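Local coordinates for proline iminopeptidase-related protein (Thermus thermophilus, PDB 2YYS) that is of unknown function but belongs to the alpha/beta hydrolase fold family of proline iminopeptidases and may be a peptidase, at residues L15-V20 / E90-E95; A27-H32 / E83-L88; A39-E44 / G254-I259; F76-L81 / G105-L110. All blocks are in the same frame, centred on the assembly; numbering follows the deposited sequence.

Contact 1 (L15-V20 / E90-E95)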
# COMPACT_ATOMS: atom_id res chain seq x y z
N LEU A 15 -11.68 -7.14 -11.31
CA LEU A 15 -11.21 -6.02 -10.50
C LEU A 15 -11.98 -4.74 -10.81
O LEU A 15 -12.24 -4.41 -11.96
CB LEU A 15 -9.72 -5.79 -10.75
CG LEU A 15 -8.80 -7.00 -10.62
CD1 LEU A 15 -7.37 -6.61 -10.95
CD2 LEU A 15 -8.85 -7.62 -9.25
N TYR A 16 -12.36 -4.03 -9.75
CA TYR A 16 -12.84 -2.66 -9.86
C TYR A 16 -11.65 -1.76 -10.23
O TYR A 16 -10.66 -1.69 -9.51
CB TYR A 16 -13.50 -2.19 -8.56
CG TYR A 16 -13.91 -0.76 -8.64
CD1 TYR A 16 -15.13 -0.38 -9.19
CD2 TYR A 16 -13.06 0.23 -8.17
CE1 TYR A 16 -15.49 0.96 -9.26
CE2 TYR A 16 -13.39 1.55 -8.25
CZ TYR A 16 -14.61 1.93 -8.79
OH TYR A 16 -14.91 3.28 -8.87
N VAL A 17 -11.76 -1.08 -11.37
CA VAL A 17 -10.68 -0.29 -11.92
C VAL A 17 -11.16 1.12 -12.22
O VAL A 17 -12.24 1.30 -12.77
CB VAL A 17 -10.13 -0.94 -13.22
CG1 VAL A 17 -9.09 -0.08 -13.89
CG2 VAL A 17 -9.55 -2.32 -12.92
N GLU A 18 -10.35 2.11 -11.84
CA GLU A 18 -10.53 3.50 -12.25
C GLU A 18 -9.26 3.91 -13.00
O GLU A 18 -8.20 4.10 -12.41
CB GLU A 18 -10.76 4.41 -11.05
CG GLU A 18 -11.88 3.95 -10.13
CD GLU A 18 -12.03 4.80 -8.88
OE1 GLU A 18 -11.06 5.49 -8.50
OE2 GLU A 18 -13.12 4.77 -8.25
N ASP A 19 -9.41 4.00 -14.31
CA ASP A 19 -8.36 4.30 -15.25
C ASP A 19 -8.49 5.78 -15.59
O ASP A 19 -9.38 6.18 -16.34
CB ASP A 19 -8.56 3.39 -16.46
CG ASP A 19 -7.53 3.59 -17.54
OD1 ASP A 19 -6.60 4.42 -17.40
OD2 ASP A 19 -7.60 2.94 -18.60
N VAL A 20 -7.58 6.58 -15.06
CA VAL A 20 -7.74 8.03 -15.02
C VAL A 20 -6.57 8.76 -15.67
O VAL A 20 -5.43 8.39 -15.47
CB VAL A 20 -7.85 8.47 -13.54
CG1 VAL A 20 -7.93 9.94 -13.40
CG2 VAL A 20 -9.08 7.82 -12.91
N GLU A 90 -1.86 -5.61 -18.92
CA GLU A 90 -1.98 -6.17 -20.26
C GLU A 90 -3.40 -6.01 -20.79
O GLU A 90 -3.59 -5.72 -21.96
CB GLU A 90 -1.50 -7.63 -20.29
CG GLU A 90 0.03 -7.71 -20.21
CD GLU A 90 0.58 -9.08 -19.84
OE1 GLU A 90 -0.21 -10.06 -19.79
OE2 GLU A 90 1.82 -9.18 -19.61
N ALA A 91 -4.39 -6.14 -19.91
CA ALA A 91 -5.79 -5.95 -20.30
C ALA A 91 -6.03 -4.51 -20.74
O ALA A 91 -6.80 -4.26 -21.66
CB ALA A 91 -6.72 -6.32 -19.15
N LEU A 92 -5.32 -3.56 -20.12
CA LEU A 92 -5.45 -2.15 -20.47
C LEU A 92 -4.50 -1.70 -21.58
O LEU A 92 -4.54 -0.54 -21.98
CB LEU A 92 -5.25 -1.28 -19.22
CG LEU A 92 -6.21 -1.50 -18.04
CD1 LEU A 92 -5.79 -0.60 -16.88
CD2 LEU A 92 -7.67 -1.24 -18.44
N GLY A 93 -3.65 -2.60 -22.08
CA GLY A 93 -2.70 -2.30 -23.14
C GLY A 93 -1.54 -1.42 -22.70
O GLY A 93 -0.95 -0.71 -23.51
N VAL A 94 -1.22 -1.45 -21.41
CA VAL A 94 -0.09 -0.70 -20.87
C VAL A 94 1.12 -1.65 -20.81
O VAL A 94 1.04 -2.72 -20.22
CB VAL A 94 -0.39 -0.17 -19.45
CG1 VAL A 94 0.81 0.56 -18.87
CG2 VAL A 94 -1.62 0.76 -19.48
N GLU A 95 2.23 -1.24 -21.42
CA GLU A 95 3.42 -2.09 -21.50
C GLU A 95 4.38 -1.86 -20.35
O GLU A 95 4.86 -2.80 -19.73
CB GLU A 95 4.19 -1.81 -22.78
CG GLU A 95 3.68 -2.54 -24.01
CD GLU A 95 4.52 -2.14 -25.20
OE1 GLU A 95 5.64 -2.67 -25.33
OE2 GLU A 95 4.07 -1.24 -25.95
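L92, at the C-terminal end of helix 78-91, reaches across to strand 15-20 and meets both V17 and D19. Its CG lies anti to the carbonyl carbon (chi1 -59°), which sends the two methyl groups toward the strand. CD1 faces V17 CG1 at a loose 4.5 Å, while CD2 comes within 4.2 Å of D19 OD2; the D19 side chain approaches from the opposite direction. The carboxylate itself is engaged by charge, since OD2 forms salt bridges with R2 and R54, and the leucine methyl therefore lies beside an ion cluster without sharing its bonds. The carbonyl of L92 also accepts a weak hydrogen bond from R54. Next, G93 takes a positive phi (72°) and closes the helix in a Schellman motif, its N bonding back to E90 O at 3.1 Å. The turn carries V94 over to A27 and F29 of strand 27-31. The interface is small, 97 Å² in all, and V56 of strand 54-58 touches both V17 and L92. Such a helix end, closed by a Schellman glycine and laid on the central sheet, suits the alpha/beta hydrolase fold.

Contact 2 (A27-H32 / E83-L88); sequences ALFVLH and EDTLLL
F29 and L31 on strand 27-31 both meet helix 83-88, whose L88 and T85 face them, in the layered packing of an alpha/beta hydrolase. The helix belongs to a beta-alpha-beta crossover that leads from strand 54-58 to strand 97-102 and passes over strand 27-31, which lies between those two in the sheet. Strand and helix segments run roughly antiparallel, at 146°, with their axes 10.6 Å apart at closest approach. The F29 side chain points at the helix, its CG anti to the carbonyl carbon (chi1 -78°), and the ring presents its rim to L88: CE1 lies 4.0 Å from L88 CG, which sits near the ring plane. The two side chains cross at a slant, and L88 CD2 flanks the same ring carbon at 4.1 Å. T85 lies by the adjoining ring carbon, its CG2 4.4 Å from F29 CD1. Outside the pair, F97 meets the F29 ring with the planes at about 55°, while F58 touches L88. L31 does not set out toward the helix, but its CD2 end reaches it, and V108 and A109 of helix 105-115 also pack against this leucine. All four touching residues are buried, and the single side-chain hydroxyl among them is satisfied within its own helix, T85 OG1 bonding to the carbonyl oxygen of L81. The same oxygen also meets hydrocarbon: L31 CD2 rests 3.7 Å from T85 OG1.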
# COMPACT_ATOMS: atom_id res chain seq x y z
N ALA A 27 2.31 5.83 -17.27
CA ALA A 27 1.35 5.07 -16.49
C ALA A 27 1.86 4.74 -15.08
O ALA A 27 3.03 4.39 -14.91
CB ALA A 27 1.01 3.81 -17.22
N LEU A 28 0.97 4.86 -14.10
CA LEU A 28 1.20 4.43 -12.72
C LEU A 28 0.08 3.54 -12.26
O LEU A 28 -1.09 3.88 -12.48
CB LEU A 28 1.25 5.64 -11.78
CG LEU A 28 2.35 6.64 -12.10
CD1 LEU A 28 2.17 7.91 -11.32
CD2 LEU A 28 3.71 6.00 -11.81
N PHE A 29 0.42 2.42 -11.64
CA PHE A 29 -0.54 1.54 -11.01
C PHE A 29 -0.49 1.73 -9.50
O PHE A 29 0.60 1.83 -8.91
CB PHE A 29 -0.25 0.09 -11.40
CG PHE A 29 -0.73 -0.24 -12.78
CD1 PHE A 29 -1.80 -1.08 -12.98
CD2 PHE A 29 -0.14 0.34 -13.89
CE1 PHE A 29 -2.25 -1.37 -14.26
CE2 PHE A 29 -0.59 0.06 -15.17
CZ PHE A 29 -1.65 -0.78 -15.35
N VAL A 30 -1.66 1.78 -8.87
CA VAL A 30 -1.76 2.06 -7.44
C VAL A 30 -2.08 0.77 -6.71
O VAL A 30 -3.03 0.07 -7.06
CB VAL A 30 -2.81 3.13 -7.16
CG1 VAL A 30 -2.93 3.44 -5.65
CG2 VAL A 30 -2.45 4.39 -7.90
N LEU A 31 -1.25 0.45 -5.72
CA LEU A 31 -1.41 -0.75 -4.92
C LEU A 31 -1.79 -0.37 -3.48
O LEU A 31 -0.94 0.06 -2.69
CB LEU A 31 -0.12 -1.57 -4.97
CG LEU A 31 0.14 -2.26 -6.32
CD1 LEU A 31 1.58 -2.75 -6.44
CD2 LEU A 31 -0.83 -3.42 -6.52
N HIS A 32 -3.07 -0.52 -3.14
CA HIS A 32 -3.54 -0.23 -1.78
C HIS A 32 -3.06 -1.30 -0.79
O HIS A 32 -2.54 -2.36 -1.17
CB HIS A 32 -5.06 -0.11 -1.73
CG HIS A 32 -5.75 -1.42 -1.93
ND1 HIS A 32 -6.38 -1.76 -3.10
CD2 HIS A 32 -5.86 -2.50 -1.12
CE1 HIS A 32 -6.86 -2.98 -3.00
NE2 HIS A 32 -6.56 -3.45 -1.80
N GLU A 83 0.64 -11.00 -9.88
CA GLU A 83 0.32 -11.44 -11.23
C GLU A 83 -0.91 -10.69 -11.77
O GLU A 83 -0.95 -10.31 -12.94
CB GLU A 83 0.13 -12.96 -11.24
CG GLU A 83 1.47 -13.70 -11.13
CD GLU A 83 1.41 -15.05 -10.43
OE1 GLU A 83 2.46 -15.50 -9.90
OE2 GLU A 83 0.32 -15.67 -10.40
N ASP A 84 -1.88 -10.45 -10.89
CA ASP A 84 -3.04 -9.64 -11.22
C ASP A 84 -2.63 -8.27 -11.73
O ASP A 84 -3.25 -7.74 -12.64
CB ASP A 84 -3.91 -9.41 -9.98
CG ASP A 84 -4.82 -10.57 -9.67
OD1 ASP A 84 -4.87 -11.55 -10.45
OD2 ASP A 84 -5.53 -10.56 -8.65
N THR A 85 -1.61 -7.69 -11.13
CA THR A 85 -1.20 -6.35 -11.51
C THR A 85 -0.75 -6.36 -12.98
O THR A 85 -1.13 -5.50 -13.76
CB THR A 85 -0.09 -5.83 -10.58
OG1 THR A 85 -0.54 -5.89 -9.22
CG2 THR A 85 0.19 -4.36 -10.84
N LEU A 86 0.06 -7.35 -13.34
CA LEU A 86 0.54 -7.48 -14.71
C LEU A 86 -0.58 -7.83 -15.67
O LEU A 86 -0.63 -7.28 -16.76
CB LEU A 86 1.64 -8.53 -14.82
CG LEU A 86 3.06 -8.00 -14.66
CD1 LEU A 86 3.43 -7.06 -15.80
CD2 LEU A 86 3.24 -7.30 -13.28
N LEU A 87 -1.47 -8.73 -15.27
CA LEU A 87 -2.61 -9.09 -16.12
C LEU A 87 -3.51 -7.87 -16.35
O LEU A 87 -4.02 -7.66 -17.45
CB LEU A 87 -3.39 -10.26 -15.52
CG LEU A 87 -2.63 -11.60 -15.54
CD1 LEU A 87 -3.34 -12.65 -14.71
CD2 LEU A 87 -2.44 -12.13 -16.97
N LEU A 88 -3.67 -7.04 -15.33
CA LEU A 88 -4.47 -5.84 -15.47
C LEU A 88 -3.80 -4.90 -16.48
O LEU A 88 -4.46 -4.35 -17.36
CB LEU A 88 -4.66 -5.14 -14.12
CG LEU A 88 -5.42 -3.81 -14.14
CD1 LEU A 88 -6.79 -3.97 -14.79
CD2 LEU A 88 -5.57 -3.21 -12.74

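Contact 3 (A39-E44 / G254-I259); sequences AYVLRE and GHYLWI
V41 and L42, neighbours on the first turn of helix 40-46, form two bumps that fit against the aromatic groups of Y256 and W258. The V41 knob is a single methyl group: CG1 lies 3.9 Å from Y256 CD1 and nearly as close to CE1, the two side chains crossing at about a right angle. The same methyl also borders the six-membered ring of W258, so it occupies the notch between the two aromatic groups. L42 packs at the far end of the indole, with CD1 only 3.4 Å from W258 CH2, a tight fit, and 3.9 Å from CZ2. W258 adopts the crowded position, CG between the backbone N and the carbonyl carbon (chi1 54°), which swings the indole back along its own chain; one of its faces lies over Y256 CA. A water joins the two polar atoms, V41 O and W258 NE1. Lying in the indole plane at the edge, it accepts from W258 NE1 at 2.8 Å and donates to V41 O at 2.9 Å. Replacing W258 with a leucine would probably leave that water without its donor and L42 CD1 without the ring carbons it packs on. Next to Y256, H255 bonds to D229, a pairing reminiscent of the His-Asp couple of alpha/beta hydrolases. Chemically, the joint is hydrocarbon against aromatic carbon, with one water-mediated link satisfying the buried indole N-H.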
# COMPACT_ATOMS: atom_id res chain seq x y z
N ALA A 39 -8.89 1.32 -2.80
CA ALA A 39 -8.15 2.47 -3.30
C ALA A 39 -8.89 3.81 -3.18
O ALA A 39 -8.46 4.79 -3.75
CB ALA A 39 -7.75 2.24 -4.76
N TYR A 40 -10.00 3.85 -2.46
CA TYR A 40 -10.81 5.07 -2.43
C TYR A 40 -10.10 6.25 -1.74
O TYR A 40 -9.93 7.32 -2.32
CB TYR A 40 -12.18 4.82 -1.79
CG TYR A 40 -13.04 6.06 -1.74
CD1 TYR A 40 -13.84 6.43 -2.82
CD2 TYR A 40 -13.00 6.90 -0.62
CE1 TYR A 40 -14.61 7.59 -2.78
CE2 TYR A 40 -13.77 8.06 -0.57
CZ TYR A 40 -14.57 8.40 -1.64
OH TYR A 40 -15.32 9.55 -1.57
N VAL A 41 -9.68 6.04 -0.50
CA VAL A 41 -9.03 7.11 0.28
C VAL A 41 -7.70 7.49 -0.36
O VAL A 41 -7.32 8.67 -0.45
CB VAL A 41 -8.84 6.68 1.74
CG1 VAL A 41 -7.81 7.55 2.46
CG2 VAL A 41 -10.17 6.76 2.47
N LEU A 42 -7.01 6.47 -0.84
CA LEU A 42 -5.71 6.64 -1.47
C LEU A 42 -5.83 7.53 -2.70
O LEU A 42 -5.05 8.47 -2.87
CB LEU A 42 -5.14 5.27 -1.81
CG LEU A 42 -3.68 5.17 -2.14
CD1 LEU A 42 -2.79 5.85 -1.11
CD2 LEU A 42 -3.33 3.67 -2.26
N ARG A 43 -6.83 7.29 -3.54
CA ARG A 43 -7.04 8.16 -4.69
C ARG A 43 -7.32 9.61 -4.29
O ARG A 43 -6.78 10.54 -4.88
CB ARG A 43 -8.18 7.66 -5.57
CG ARG A 43 -8.60 8.70 -6.59
CD ARG A 43 -9.52 8.22 -7.69
NE ARG A 43 -9.86 9.33 -8.58
CZ ARG A 43 -10.69 9.25 -9.61
NH1 ARG A 43 -11.28 8.11 -9.91
NH2 ARG A 43 -10.93 10.33 -10.35
N GLU A 44 -8.18 9.80 -3.29
CA GLU A 44 -8.53 11.15 -2.85
C GLU A 44 -7.29 11.90 -2.35
O GLU A 44 -7.19 13.11 -2.53
CB GLU A 44 -9.62 11.12 -1.76
CG GLU A 44 -10.95 10.50 -2.19
CD GLU A 44 -11.68 11.29 -3.28
OE1 GLU A 44 -11.58 12.53 -3.32
OE2 GLU A 44 -12.37 10.65 -4.12
N GLY A 254 1.05 10.37 10.47
CA GLY A 254 0.79 8.97 10.70
C GLY A 254 0.72 8.22 9.38
O GLY A 254 1.37 8.60 8.41
N HIS A 255 -0.11 7.18 9.36
CA HIS A 255 -0.21 6.26 8.22
C HIS A 255 -0.84 6.90 6.98
O HIS A 255 -0.39 6.65 5.86
CB HIS A 255 -1.00 5.02 8.66
CG HIS A 255 -0.90 3.87 7.71
ND1 HIS A 255 0.30 3.36 7.27
CD2 HIS A 255 -1.87 3.13 7.12
CE1 HIS A 255 0.07 2.35 6.45
NE2 HIS A 255 -1.24 2.19 6.34
N TYR A 256 -1.87 7.72 7.19
CA TYR A 256 -2.44 8.54 6.12
C TYR A 256 -1.74 9.88 6.15
O TYR A 256 -2.28 10.91 6.55
CB TYR A 256 -3.96 8.63 6.24
CG TYR A 256 -4.55 7.26 6.11
CD1 TYR A 256 -4.86 6.72 4.86
CD2 TYR A 256 -4.71 6.46 7.22
CE1 TYR A 256 -5.36 5.43 4.75
CE2 TYR A 256 -5.20 5.18 7.11
CZ TYR A 256 -5.54 4.67 5.88
OH TYR A 256 -6.02 3.39 5.83
N LEU A 257 -0.50 9.86 5.70
CA LEU A 257 0.40 10.95 5.97
C LEU A 257 0.02 12.24 5.22
O LEU A 257 0.33 13.34 5.69
CB LEU A 257 1.86 10.51 5.78
CG LEU A 257 2.41 10.13 4.41
CD1 LEU A 257 3.91 9.96 4.46
CD2 LEU A 257 1.79 8.83 3.90
N TRP A 258 -0.69 12.10 4.10
CA TRP A 258 -1.14 13.25 3.32
C TRP A 258 -2.30 14.00 4.01
O TRP A 258 -2.52 15.17 3.74
CB TRP A 258 -1.55 12.81 1.89
CG TRP A 258 -2.54 11.70 1.88
CD1 TRP A 258 -3.90 11.83 1.92
CD2 TRP A 258 -2.27 10.30 1.85
NE1 TRP A 258 -4.49 10.59 1.92
CE2 TRP A 258 -3.51 9.63 1.87
CE3 TRP A 258 -1.11 9.52 1.79
CZ2 TRP A 258 -3.62 8.24 1.85
CZ3 TRP A 258 -1.21 8.14 1.78
CH2 TRP A 258 -2.46 7.51 1.81
N ILE A 259 -3.04 13.31 4.87
CA ILE A 259 -4.09 13.93 5.69
C ILE A 259 -3.49 14.72 6.86
O ILE A 259 -3.91 15.84 7.14
CB ILE A 259 -5.04 12.84 6.22
CG1 ILE A 259 -5.83 12.20 5.08
CG2 ILE A 259 -5.99 13.41 7.28
CD1 ILE A 259 -6.80 11.11 5.55
O HOH W 1 -7.27 10.77 1.52

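Contact 4 (F76-L81 / G105-L110); sequences FTVDAL and GAVVAL
Two helices of the alpha/beta hydrolase fold meet here, the start of helix 78-91 and the start of helix 105-115, through V78 and L81 on one and V107 and V108 on the other. The second helix follows strand 97-102 directly, after the strand-to-helix turn that in active relatives forms the nucleophile elbow, though no nucleophile is established here. The helices come close, the V78 and V108 CA atoms being 6.3 Å apart. V78 meets V107 methyl to methyl, CG1 against CG1 at 4.1 Å; in each valine that branch extends anti to the backbone N, and the side chains cross at about a right angle. The deeper half of the joint is L81 on V108: V108 CG2 lies 3.8 Å from L81 CD1 and 4.0 Å from L81 CB, while V108 CG1 comes within 3.9 Å of L81 O. V108 thus uses both branches. With V108 cut back to an alanine, L81 CD1 would probably lose its methyl partner and a gap would open between the helices. The first helix is begun by T77 at the N-cap, whose OG1 accepts from A80 N at 3.1 Å, with an N-H...O angle of 157°. F200 of helix 195-202 also touches L81. Apolar packing of neighbouring helices, laid on one side of a mostly parallel sheet, is typical of the alpha/beta hydrolase core.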
# COMPACT_ATOMS: atom_id res chain seq x y z
N PHE A 76 -5.82 -16.20 -2.37
CA PHE A 76 -5.31 -15.02 -1.69
C PHE A 76 -3.85 -15.19 -1.29
O PHE A 76 -3.54 -15.61 -0.18
CB PHE A 76 -6.20 -14.72 -0.50
CG PHE A 76 -7.57 -14.28 -0.91
CD1 PHE A 76 -7.75 -13.05 -1.52
CD2 PHE A 76 -8.66 -15.12 -0.74
CE1 PHE A 76 -9.00 -12.64 -1.93
CE2 PHE A 76 -9.93 -14.72 -1.14
CZ PHE A 76 -10.11 -13.48 -1.74
N THR A 77 -2.97 -14.86 -2.23
CA THR A 77 -1.52 -14.92 -2.02
C THR A 77 -0.89 -13.67 -2.58
O THR A 77 -1.47 -12.98 -3.42
CB THR A 77 -0.89 -16.14 -2.72
OG1 THR A 77 -1.11 -16.05 -4.13
CG2 THR A 77 -1.56 -17.48 -2.30
N VAL A 78 0.32 -13.38 -2.13
CA VAL A 78 1.13 -12.30 -2.69
C VAL A 78 1.34 -12.51 -4.19
O VAL A 78 1.19 -11.57 -4.96
CB VAL A 78 2.49 -12.19 -1.95
CG1 VAL A 78 3.44 -11.23 -2.66
CG2 VAL A 78 2.26 -11.69 -0.55
N ASP A 79 1.69 -13.73 -4.59
CA ASP A 79 1.91 -14.06 -6.00
C ASP A 79 0.70 -13.69 -6.86
O ASP A 79 0.85 -13.15 -7.93
CB ASP A 79 2.21 -15.57 -6.17
CG ASP A 79 3.62 -15.96 -5.67
OD1 ASP A 79 4.45 -15.08 -5.35
OD2 ASP A 79 3.97 -17.15 -5.58
N ALA A 80 -0.49 -14.03 -6.39
CA ALA A 80 -1.71 -13.73 -7.14
C ALA A 80 -1.92 -12.22 -7.29
O ALA A 80 -2.31 -11.76 -8.35
CB ALA A 80 -2.92 -14.37 -6.46
N LEU A 81 -1.65 -11.46 -6.23
CA LEU A 81 -1.77 -10.00 -6.28
C LEU A 81 -0.77 -9.39 -7.25
O LEU A 81 -1.07 -8.43 -7.94
CB LEU A 81 -1.59 -9.39 -4.88
CG LEU A 81 -2.60 -9.77 -3.79
CD1 LEU A 81 -2.43 -8.91 -2.53
CD2 LEU A 81 -4.03 -9.68 -4.28
N GLY A 105 0.60 -2.90 0.36
CA GLY A 105 0.84 -2.69 -1.05
C GLY A 105 2.32 -2.73 -1.42
O GLY A 105 2.66 -3.12 -2.53
N ALA A 106 3.18 -2.29 -0.50
CA ALA A 106 4.62 -2.29 -0.73
C ALA A 106 5.18 -3.66 -1.08
O ALA A 106 6.02 -3.76 -1.95
CB ALA A 106 5.37 -1.74 0.47
N VAL A 107 4.76 -4.71 -0.37
CA VAL A 107 5.24 -6.06 -0.66
C VAL A 107 4.85 -6.45 -2.08
O VAL A 107 5.64 -7.07 -2.80
CB VAL A 107 4.71 -7.13 0.33
CG1 VAL A 107 5.11 -8.54 -0.10
CG2 VAL A 107 5.26 -6.87 1.70
N VAL A 108 3.63 -6.11 -2.47
CA VAL A 108 3.16 -6.42 -3.80
C VAL A 108 4.00 -5.65 -4.82
O VAL A 108 4.44 -6.22 -5.80
CB VAL A 108 1.65 -6.12 -3.99
CG1 VAL A 108 1.21 -6.49 -5.40
CG2 VAL A 108 0.81 -6.88 -2.96
N ALA A 109 4.23 -4.37 -4.58
CA ALA A 109 5.02 -3.53 -5.49
C ALA A 109 6.46 -4.03 -5.66
O ALA A 109 6.97 -4.08 -6.76
CB ALA A 109 5.03 -2.10 -5.00
N LEU A 110 7.09 -4.40 -4.55
CA LEU A 110 8.46 -4.92 -4.59
C LEU A 110 8.54 -6.25 -5.32
O LEU A 110 9.48 -6.48 -6.07
CB LEU A 110 9.02 -5.04 -3.17
CG LEU A 110 9.22 -3.67 -2.53
CD1 LEU A 110 9.24 -3.76 -1.03
CD2 LEU A 110 10.49 -3.03 -3.06

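In the fold
Helix 78-91 is the common thread: it serves contact 4 at its start, contact 2 in the middle and contact 1 at its end. The centres of contacts 1 and 2 lie about 8 Å apart, those of 2 and 4 about 10 Å, and those of 1 and 4 about 17 Å. Contact 3 lies about 18 to 21 Å from the others by centres, yet is tied to contact 1 by the E18-R43 salt bridge and to contact 2 through L42 on V30. That pair covers the face away from helix 78-91, so the sheet is packed on both faces. Along the chain, contact 2 is nested within contact 1 and contact 4 within contact 3; contacts 1 and 2 each cross contacts 3 and 4.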